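Local structure of quinoline 2-oxidoreductase large subunit (Pseudomonas putida, 1T3Q) at residues F191-C199 against Q689-Y697. The protein carries the molybdenum centre and its pterin cytosine dinucleotide in a molybdenum hydroxylase of the xanthine dehydrogenase family that probably hydroxylates quinoline at carbon 2. Numbering follows the deposited sequence.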
loop_
_atom_site.group_PDB
_atom_site.type_symbol
_atom_site.label_atom_id
_atom_site.label_comp_id
_atom_site.label_asym_id
_atom_site.label_seq_id
_atom_site.Cartn_x
_atom_site.Cartn_y
_atom_site.Cartn_z
ATOM N N PHE B 191 1.601 28.275 43.079
ATOM C CA PHE B 191 1.047 28.124 41.743
ATOM C C PHE B 191 0.522 26.724 41.485
ATOM O O PHE B 191 1.046 25.739 42.000
ATOM C CB PHE B 191 2.110 28.494 40.709
ATOM C CG PHE B 191 2.505 29.947 40.748
ATOM C CD1 PHE B 191 1.843 30.881 39.961
ATOM C CD2 PHE B 191 3.517 30.385 41.597
ATOM C CE1 PHE B 191 2.179 32.233 40.016
ATOM C CE2 PHE B 191 3.865 31.736 41.664
ATOM C CZ PHE B 191 3.193 32.664 40.870
ATOM N N SER B 192 -0.526 26.644 40.678
ATOM C CA SER B 192 -1.116 25.364 40.349
ATOM C C SER B 192 -1.706 25.395 38.950
ATOM O O SER B 192 -2.331 26.377 38.557
ATOM C CB SER B 192 -2.210 25.018 41.358
ATOM O OG SER B 192 -2.850 23.806 40.998
ATOM N N CYS B 193 -1.480 24.329 38.196
ATOM C CA CYS B 193 -2.026 24.216 36.851
ATOM C C CYS B 193 -2.882 22.966 36.836
ATOM O O CYS B 193 -2.496 21.937 37.392
ATOM C CB CYS B 193 -0.914 24.070 35.812
ATOM S SG CYS B 193 0.298 25.411 35.802
ATOM N N GLY B 194 -4.050 23.049 36.209
ATOM C CA GLY B 194 -4.904 21.882 36.137
ATOM C C GLY B 194 -4.468 21.018 34.971
ATOM O O GLY B 194 -3.592 21.404 34.198
ATOM N N ARG B 195 -5.060 19.840 34.842
ATOM C CA ARG B 195 -4.724 18.975 33.726
ATOM C C ARG B 195 -5.337 19.582 32.471
ATOM O O ARG B 195 -6.347 20.289 32.539
ATOM C CB ARG B 195 -5.312 17.572 33.919
ATOM C CG ARG B 195 -4.557 16.719 34.920
ATOM C CD ARG B 195 -5.128 15.309 35.043
ATOM N NE ARG B 195 -4.236 14.498 35.871
ATOM C CZ ARG B 195 -3.830 13.272 35.566
ATOM N NH1 ARG B 195 -4.241 12.692 34.447
ATOM N NH2 ARG B 195 -2.981 12.635 36.367
ATOM N N VAL B 196 -4.710 19.307 31.335
ATOM C CA VAL B 196 -5.213 19.748 30.043
ATOM C C VAL B 196 -4.967 18.588 29.102
ATOM O O VAL B 196 -4.231 17.658 29.437
ATOM C CB VAL B 196 -4.478 21.006 29.496
ATOM C CG1 VAL B 196 -4.690 22.176 30.428
ATOM C CG2 VAL B 196 -2.994 20.716 29.297
ATOM N N SER B 197 -5.603 18.629 27.936
ATOM C CA SER B 197 -5.430 17.600 26.924
ATOM C C SER B 197 -4.836 18.268 25.691
ATOM O O SER B 197 -5.155 19.422 25.405
ATOM C CB SER B 197 -6.784 16.979 26.548
ATOM O OG SER B 197 -6.638 16.112 25.435
ATOM N N ALA B 198 -3.973 17.553 24.975
ATOM C CA ALA B 198 -3.377 18.095 23.754
ATOM C C ALA B 198 -4.541 18.383 22.808
ATOM O O ALA B 198 -4.473 19.270 21.952
ATOM C CB ALA B 198 -2.428 17.074 23.131
ATOM N N CYS B 199 -5.609 17.607 22.976
ATOM C CA CYS B 199 -6.823 17.751 22.179
ATOM C C CYS B 199 -6.585 18.029 20.685
ATOM O O CYS B 199 -7.024 19.051 20.149
ATOM C CB CYS B 199 -7.701 18.856 22.794
ATOM S SG CYS B 199 -9.426 18.878 22.221
ATOM N N GLN B 689 -4.812 27.047 27.526
ATOM C CA GLN B 689 -4.405 26.561 28.849
ATOM C C GLN B 689 -4.622 27.575 29.967
ATOM O O GLN B 689 -5.085 27.225 31.055
ATOM C CB GLN B 689 -2.925 26.157 28.863
ATOM C CG GLN B 689 -2.491 25.582 30.223
ATOM C CD GLN B 689 -0.985 25.486 30.400
ATOM O OE1 GLN B 689 -0.501 24.882 31.364
ATOM N NE2 GLN B 689 -0.236 26.092 29.484
ATOM N N THR B 690 -4.301 28.836 29.704
ATOM C CA THR B 690 -4.425 29.853 30.737
ATOM C C THR B 690 -5.796 30.454 31.008
ATOM O O THR B 690 -6.039 30.937 32.112
ATOM C CB THR B 690 -3.436 31.021 30.484
ATOM O OG1 THR B 690 -3.682 31.598 29.194
ATOM C CG2 THR B 690 -2.000 30.515 30.551
ATOM N N LEU B 691 -6.703 30.422 30.035
ATOM C CA LEU B 691 -8.013 31.028 30.248
ATOM C C LEU B 691 -9.233 30.153 30.015
ATOM O O LEU B 691 -10.326 30.511 30.457
ATOM C CB LEU B 691 -8.167 32.268 29.357
ATOM C CG LEU B 691 -7.157 33.407 29.497
ATOM C CD1 LEU B 691 -7.429 34.465 28.430
ATOM C CD2 LEU B 691 -7.248 34.008 30.888
ATOM N N LEU B 692 -9.056 29.009 29.360
ATOM C CA LEU B 692 -10.200 28.167 29.008
ATOM C C LEU B 692 -10.198 26.676 29.314
ATOM O O LEU B 692 -11.215 26.125 29.737
ATOM C CB LEU B 692 -10.448 28.303 27.506
ATOM C CG LEU B 692 -10.740 29.698 26.960
ATOM C CD1 LEU B 692 -10.494 29.728 25.460
ATOM C CD2 LEU B 692 -12.177 30.065 27.295
ATOM N N GLU B 693 -9.067 26.023 29.065
ATOM C CA GLU B 693 -8.959 24.579 29.216
ATOM C C GLU B 693 -8.659 23.951 30.566
ATOM O O GLU B 693 -7.776 24.394 31.301
ATOM C CB GLU B 693 -7.918 24.048 28.227
ATOM C CG GLU B 693 -8.095 24.549 26.812
ATOM C CD GLU B 693 -6.967 24.128 25.897
ATOM O OE1 GLU B 693 -6.719 24.848 24.907
ATOM O OE2 GLU B 693 -6.333 23.077 26.157
ATOM N N GLU B 694 -9.406 22.893 30.868
ATOM C CA GLU B 694 -9.183 22.120 32.076
ATOM C C GLU B 694 -9.888 20.775 32.042
ATOM O O GLU B 694 -11.104 20.695 31.858
ATOM C CB GLU B 694 -9.602 22.873 33.349
ATOM C CG GLU B 694 -9.036 22.179 34.596
ATOM C CD GLU B 694 -9.231 22.935 35.896
ATOM O OE1 GLU B 694 -8.699 22.461 36.925
ATOM O OE2 GLU B 694 -9.904 23.989 35.907
ATOM N N VAL B 695 -9.102 19.713 32.177
ATOM C CA VAL B 695 -9.631 18.360 32.240
ATOM C C VAL B 695 -9.889 18.243 33.738
ATOM O O VAL B 695 -8.976 18.436 34.544
ATOM C CB VAL B 695 -8.580 17.324 31.791
ATOM C CG1 VAL B 695 -8.982 15.923 32.253
ATOM C CG2 VAL B 695 -8.448 17.353 30.269
ATOM N N ILE B 696 -11.126 17.944 34.115
ATOM C CA ILE B 696 -11.461 17.886 35.529
ATOM C C ILE B 696 -11.891 16.536 36.087
ATOM O O ILE B 696 -12.785 15.880 35.550
ATOM C CB ILE B 696 -12.581 18.900 35.860
ATOM C CG1 ILE B 696 -12.173 20.303 35.402
ATOM C CG2 ILE B 696 -12.875 18.898 37.362
ATOM C CD1 ILE B 696 -13.257 21.339 35.565
ATOM N N TYR B 697 -11.241 16.139 37.178
ATOM C CA TYR B 697 -11.580 14.909 37.890
ATOM C C TYR B 697 -12.225 15.401 39.185
ATOM O O TYR B 697 -11.690 16.299 39.836
ATOM C CB TYR B 697 -10.327 14.091 38.238
ATOM C CG TYR B 697 -9.765 13.251 37.110
ATOM C CD1 TYR B 697 -8.743 13.737 36.292
ATOM C CD2 TYR B 697 -10.226 11.955 36.887
ATOM C CE1 TYR B 697 -8.189 12.948 35.285
ATOM C CE2 TYR B 697 -9.682 11.157 35.879
ATOM C CZ TYR B 697 -8.663 11.659 35.083
ATOM O OH TYR B 697 -8.125 10.874 34.091
HETATM O O HOH W 1 -2.779 23.659 32.987
HETATM O O HOH W 2 -7.435 19.490 36.498
#
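R195, V196 and V695 carry the contact, in which the loop after strand 185-193 runs beside the segment that follows helix 672-692. V695 N donates to R195 O at 2.8 Å; the bond is almost straight (171° at the hydrogen), but the donor stands 47° out of the carbonyl plane. The same oxygen also receives a CA-H contact from E694 CA at 3.4 Å. Beside this bond the first side-chain carbons meet, R195 CB lying 3.9 Å from V695 CB. A water accepts from R195 N and donates to V695 O and, at 3.3 Å, to E694 OE1, so it joins the two backbones next to the direct bond.

From CG to NE the R195 chain is extended, which carries CD to the edge of the Y697 ring, 3.9 Å from CE1. Guanidinium and ring planes stand 86° apart. The guanidinium is held by a salt bridge from NH2 to D322 and by hydrogen bonds from NE to Q297 and from NH1 to C365 O; because Y697 OH bonds to C365 N, both side chains end on one residue.

V695 CG2, anti to the carbonyl carbon, packs 3.9 Å from S197 N and also reaches S197 CB. V196 CG1 sits 3.9 Å from E693 O and touches Q689 CG, the two side chains crossing at about a right angle. Q689 OE1 is linked to G194 O through a second water. E693 turns its carboxylate to R143 of the small subunit in a salt bridge.

The arrangement is a buried junction in which the loop after strand 185-193 meets the C-terminal part of helix 672-692 and the segment after it, joining the two molybdopterin cofactor-binding regions of the xanthine dehydrogenase family, with the V196 side chain about 10 Å from the bound dioxosulfidomolybdenum(VI) ion.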